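Local coordinates for protein lysyl-trna-dependent l-ysyl-phosphatidylgycerol synthase (PDB 4V36) that probably transfers lysine from lysyl-tRNA to the membrane lipid phosphatidylglycerol, a modification linked to bacterial resistance, at residues 56-66 against 90-101. Sequence-based numbering, arbitrary orientation.
Sequences KVGQRLVVLGD and YLVIFYQIERED
Tyr90 lies against Leu61 and Lys56 at the start of a parallel strand pair, 60-64 beside 91-95, the two strands of a right-handed beta-alpha-beta crossover in a GNAT-like (acetyltransferase-clan) fold; helix 74-87 makes the connection. CD1 of Leu61 meets the ring edge of Tyr90 at CD2, 4.0 Å away, and Lys56 CE approaches Tyr90 OH obliquely; that hydroxyl is hydrogen-bonded to Glu9. Leu91 runs alongside Arg60, its CD2 over one face of the guanidinium. In the backbone, Leu91, Ile93 and Tyr95 each give N-H to one residue and take N-H from another, as parallel strands do: Leu91 N bonds Gln59 O and Leu91 O receives Leu61 N, and the pattern repeats to Gly65 N. Val92 puts CG1 4.1 Å from Val63 CG2, on the face covered by Phe81 of helix 74-87. On the other face, Ile93 CD1 meets Val62 CG2, with helix 319-330 beyond. Phe94 stands beside Val63 and points the same way; its CD2 comes within 3.6 Å of Val63 CB. Tyr95, with CG anti to the backbone N (chi1 176°), projects alongside Leu64, whose CD1 touches the ring edge at CD2. At Gln96 and Ile97 the chain bends in a G1 bulge opposite Tyr310, and Gln96 O receives a CA-H contact from Gly65. The side chain of Ile97 crosses that of Asp66 at about a right angle. Glu98 N bonds the syn lone pair of Asp66 OD2 at 3.0 Å, with an N-H...O angle of 148°, while Tyr105 bonds Asp66 OD1. Asp101 is poorly ordered and its position uncertain; as modelled, OD2 of Asp101 lies 3.2 Å from OD2 of Asp66, the carboxylate planes 83° apart.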
loop_
_atom_site.group_PDB
_atom_site.type_symbol
_atom_site.label_atom_id
_atom_site.label_comp_id
_atom_site.label_asym_id
_atom_site.label_seq_id
_atom_site.Cartn_x
_atom_site.Cartn_y
_atom_site.Cartn_z
ATOM N N LYS A 56 5.398 2.364 17.164
ATOM C CA LYS A 56 5.664 3.312 18.239
ATOM C C LYS A 56 6.804 4.257 17.878
ATOM O O LYS A 56 7.878 3.820 17.463
ATOM C CB LYS A 56 5.984 2.567 19.537
ATOM C CG LYS A 56 6.231 3.469 20.736
ATOM C CD LYS A 56 6.479 2.649 21.994
ATOM C CE LYS A 56 6.808 3.539 23.181
ATOM N NZ LYS A 56 8.051 4.326 22.952
ATOM N N VAL A 57 6.557 5.555 18.023
ATOM C CA VAL A 57 7.578 6.570 17.789
ATOM C C VAL A 57 7.650 7.518 18.982
ATOM O O VAL A 57 6.889 8.483 19.067
ATOM C CB VAL A 57 7.305 7.381 16.505
ATOM C CG1 VAL A 57 8.414 8.397 16.272
ATOM C CG2 VAL A 57 7.171 6.454 15.307
ATOM N N GLY A 58 8.563 7.235 19.903
ATOM C CA GLY A 58 8.679 8.016 21.120
ATOM C C GLY A 58 7.437 7.867 21.976
ATOM O O GLY A 58 7.079 6.759 22.376
ATOM N N GLN A 59 6.773 8.983 22.249
ATOM C CA GLN A 59 5.532 8.962 23.013
ATOM C C GLN A 59 4.326 9.060 22.084
ATOM O O GLN A 59 3.245 9.474 22.500
ATOM C CB GLN A 59 5.504 10.101 24.036
ATOM C CG GLN A 59 6.518 9.965 25.164
ATOM C CD GLN A 59 7.931 10.322 24.737
ATOM O OE1 GLN A 59 8.137 11.224 23.925
ATOM N NE2 GLN A 59 8.911 9.608 25.279
ATOM N N ARG A 60 4.519 8.680 20.824
ATOM C CA ARG A 60 3.453 8.771 19.831
ATOM C C ARG A 60 3.290 7.472 19.046
ATOM O O ARG A 60 4.261 6.914 18.538
ATOM C CB ARG A 60 3.719 9.934 18.870
ATOM C CG ARG A 60 3.892 11.275 19.570
ATOM C CD ARG A 60 4.076 12.415 18.584
ATOM N NE ARG A 60 4.414 13.661 19.267
ATOM C CZ ARG A 60 4.465 14.849 18.675
ATOM N NH1 ARG A 60 4.194 14.961 17.381
ATOM N NH2 ARG A 60 4.783 15.927 19.377
ATOM N N LEU A 61 2.050 6.997 18.955
ATOM C CA LEU A 61 1.743 5.768 18.230
ATOM C C LEU A 61 1.106 6.072 16.876
ATOM O O LEU A 61 0.153 6.847 16.793
ATOM C CB LEU A 61 0.810 4.878 19.054
ATOM C CG LEU A 61 1.259 4.480 20.463
ATOM C CD1 LEU A 61 0.145 3.738 21.182
ATOM C CD2 LEU A 61 2.517 3.629 20.411
ATOM N N VAL A 62 1.632 5.461 15.819
ATOM C CA VAL A 62 1.090 5.658 14.479
ATOM C C VAL A 62 0.377 4.406 13.979
ATOM O O VAL A 62 1.008 3.379 13.735
ATOM C CB VAL A 62 2.190 6.044 13.472
ATOM C CG1 VAL A 62 1.578 6.345 12.110
ATOM C CG2 VAL A 62 2.980 7.240 13.979
ATOM N N VAL A 63 -0.940 4.502 13.827
ATOM C CA VAL A 63 -1.745 3.387 13.337
ATOM C C VAL A 63 -1.782 3.371 11.812
ATOM O O VAL A 63 -1.949 4.413 11.178
ATOM C CB VAL A 63 -3.187 3.456 13.882
ATOM C CG1 VAL A 63 -4.030 2.315 13.330
ATOM C CG2 VAL A 63 -3.182 3.432 15.401
ATOM N N LEU A 64 -1.619 2.188 11.226
ATOM C CA LEU A 64 -1.668 2.044 9.776
ATOM C C LEU A 64 -3.074 1.688 9.298
ATOM O O LEU A 64 -3.503 0.539 9.400
ATOM C CB LEU A 64 -0.672 0.983 9.307
ATOM C CG LEU A 64 -0.574 0.789 7.792
ATOM C CD1 LEU A 64 -0.146 2.083 7.117
ATOM C CD2 LEU A 64 0.384 -0.338 7.448
ATOM N N GLY A 65 -3.788 2.684 8.783
ATOM C CA GLY A 65 -5.109 2.471 8.221
ATOM C C GLY A 65 -6.201 2.265 9.252
ATOM O O GLY A 65 -5.983 2.429 10.452
ATOM N N ASP A 66 -7.389 1.914 8.770
ATOM C CA ASP A 66 -8.512 1.583 9.637
ATOM C C ASP A 66 -8.302 0.197 10.246
ATOM O O ASP A 66 -7.438 -0.551 9.789
ATOM C CB ASP A 66 -9.826 1.641 8.849
ATOM C CG ASP A 66 -10.173 3.046 8.399
ATOM O OD1 ASP A 66 -10.579 3.860 9.256
ATOM O OD2 ASP A 66 -10.048 3.335 7.190
ATOM N N TYR A 90 0.348 8.329 25.727
ATOM C CA TYR A 90 0.803 8.362 24.340
ATOM C C TYR A 90 -0.182 9.093 23.438
ATOM O O TYR A 90 -1.396 9.005 23.623
ATOM C CB TYR A 90 1.025 6.942 23.810
ATOM C CG TYR A 90 2.170 6.200 24.462
ATOM C CD1 TYR A 90 3.128 6.873 25.210
ATOM C CD2 TYR A 90 2.295 4.823 24.326
ATOM C CE1 TYR A 90 4.175 6.197 25.808
ATOM C CE2 TYR A 90 3.339 4.138 24.919
ATOM C CZ TYR A 90 4.276 4.829 25.658
ATOM O OH TYR A 90 5.316 4.151 26.250
ATOM N N LEU A 91 0.349 9.817 22.459
ATOM C CA LEU A 91 -0.473 10.442 21.432
ATOM C C LEU A 91 -0.687 9.449 20.295
ATOM O O LEU A 91 0.249 8.771 19.875
ATOM C CB LEU A 91 0.184 11.723 20.914
ATOM C CG LEU A 91 -0.577 12.505 19.839
ATOM C CD1 LEU A 91 -1.881 13.061 20.393
ATOM C CD2 LEU A 91 0.289 13.618 19.266
ATOM N N VAL A 92 -1.916 9.358 19.801
ATOM C CA VAL A 92 -2.229 8.379 18.764
ATOM C C VAL A 92 -2.529 9.039 17.423
ATOM O O VAL A 92 -3.346 9.955 17.334
ATOM C CB VAL A 92 -3.423 7.500 19.167
ATOM C CG1 VAL A 92 -3.751 6.509 18.060
ATOM C CG2 VAL A 92 -3.124 6.771 20.460
ATOM N N ILE A 93 -1.856 8.559 16.383
ATOM C CA ILE A 93 -2.046 9.062 15.029
ATOM C C ILE A 93 -2.545 7.943 14.116
ATOM O O ILE A 93 -2.061 6.815 14.189
ATOM C CB ILE A 93 -0.737 9.646 14.462
ATOM C CG1 ILE A 93 -0.124 10.642 15.450
ATOM C CG2 ILE A 93 -0.979 10.301 13.113
ATOM C CD1 ILE A 93 1.299 11.037 15.118
ATOM N N PHE A 94 -3.521 8.256 13.269
ATOM C CA PHE A 94 -4.033 7.285 12.310
ATOM C C PHE A 94 -3.620 7.671 10.892
ATOM O O PHE A 94 -3.900 8.778 10.433
ATOM C CB PHE A 94 -5.557 7.174 12.413
ATOM C CG PHE A 94 -6.038 6.642 13.735
ATOM C CD1 PHE A 94 -6.282 7.498 14.796
ATOM C CD2 PHE A 94 -6.239 5.284 13.916
ATOM C CE1 PHE A 94 -6.722 7.009 16.012
ATOM C CE2 PHE A 94 -6.678 4.789 15.130
ATOM C CZ PHE A 94 -6.919 5.654 16.180
ATOM N N TYR A 95 -2.959 6.748 10.201
ATOM C CA TYR A 95 -2.408 7.034 8.884
ATOM C C TYR A 95 -3.107 6.250 7.775
ATOM O O TYR A 95 -3.241 5.030 7.852
ATOM C CB TYR A 95 -0.907 6.738 8.876
ATOM C CG TYR A 95 -0.249 6.921 7.531
ATOM C CD1 TYR A 95 -0.138 8.178 6.953
ATOM C CD2 TYR A 95 0.276 5.835 6.844
ATOM C CE1 TYR A 95 0.468 8.347 5.722
ATOM C CE2 TYR A 95 0.886 5.994 5.616
ATOM C CZ TYR A 95 0.979 7.251 5.058
ATOM O OH TYR A 95 1.584 7.410 3.833
ATOM N N GLN A 96 -3.542 6.974 6.746
ATOM C CA GLN A 96 -4.245 6.410 5.591
ATOM C C GLN A 96 -5.544 5.700 5.963
ATOM O O GLN A 96 -5.726 4.519 5.665
ATOM C CB GLN A 96 -3.338 5.448 4.815
ATOM C CG GLN A 96 -2.239 6.135 4.025
ATOM C CD GLN A 96 -1.650 5.245 2.948
ATOM O OE1 GLN A 96 -2.309 4.330 2.455
ATOM N NE2 GLN A 96 -0.403 5.509 2.578
ATOM N N ILE A 97 -6.449 6.430 6.606
ATOM C CA ILE A 97 -7.801 5.937 6.837
ATOM C C ILE A 97 -8.696 6.418 5.703
ATOM O O ILE A 97 -8.282 7.246 4.892
ATOM C CB ILE A 97 -8.372 6.412 8.185
ATOM C CG1 ILE A 97 -8.670 7.912 8.142
ATOM C CG2 ILE A 97 -7.414 6.070 9.318
ATOM C CD1 ILE A 97 -9.345 8.437 9.387
ATOM N N GLU A 98 -9.920 5.905 5.647
ATOM C CA GLU A 98 -10.843 6.279 4.583
ATOM C C GLU A 98 -11.979 7.148 5.115
ATOM O O GLU A 98 -12.242 7.171 6.318
ATOM C CB GLU A 98 -11.396 5.030 3.895
ATOM C CG GLU A 98 -10.320 4.164 3.256
ATOM C CD GLU A 98 -10.887 2.976 2.506
ATOM O OE1 GLU A 98 -12.113 2.948 2.271
ATOM O OE2 GLU A 98 -10.105 2.069 2.152
ATOM N N ARG A 99 -12.645 7.860 4.210
ATOM C CA ARG A 99 -13.654 8.848 4.584
ATOM C C ARG A 99 -14.866 8.240 5.290
ATOM O O ARG A 99 -15.402 8.829 6.229
ATOM C CB ARG A 99 -14.114 9.622 3.344
ATOM C CG ARG A 99 -15.318 10.522 3.583
ATOM C CD ARG A 99 -15.520 11.507 2.442
ATOM N NE ARG A 99 -14.458 12.509 2.394
ATOM C CZ ARG A 99 -14.439 13.611 3.136
ATOM N NH1 ARG A 99 -15.424 13.854 3.991
ATOM N NH2 ARG A 99 -13.433 14.470 3.029
ATOM N N GLU A 100 -15.285 7.056 4.855
ATOM C CA GLU A 100 -16.501 6.446 5.385
ATOM C C GLU A 100 -16.341 5.959 6.825
ATOM O O GLU A 100 -17.284 5.431 7.417
ATOM C CB GLU A 100 -16.949 5.285 4.495
ATOM C CG GLU A 100 -16.180 3.991 4.702
ATOM C CD GLU A 100 -14.809 4.012 4.059
ATOM O OE1 GLU A 100 -14.571 4.878 3.190
ATOM O OE2 GLU A 100 -13.970 3.161 4.424
ATOM N N ASP A 101 -15.150 6.140 7.388
ATOM C CA ASP A 101 -14.883 5.722 8.759
ATOM C C ASP A 101 -14.525 6.905 9.655
ATOM O O ASP A 101 -14.089 6.721 10.790
ATOM C CB ASP A 101 -13.755 4.687 8.787
ATOM C CG ASP A 101 -14.088 3.441 7.990
ATOM O OD1 ASP A 101 -15.277 3.060 7.951
ATOM O OD2 ASP A 101 -13.162 2.844 7.402
#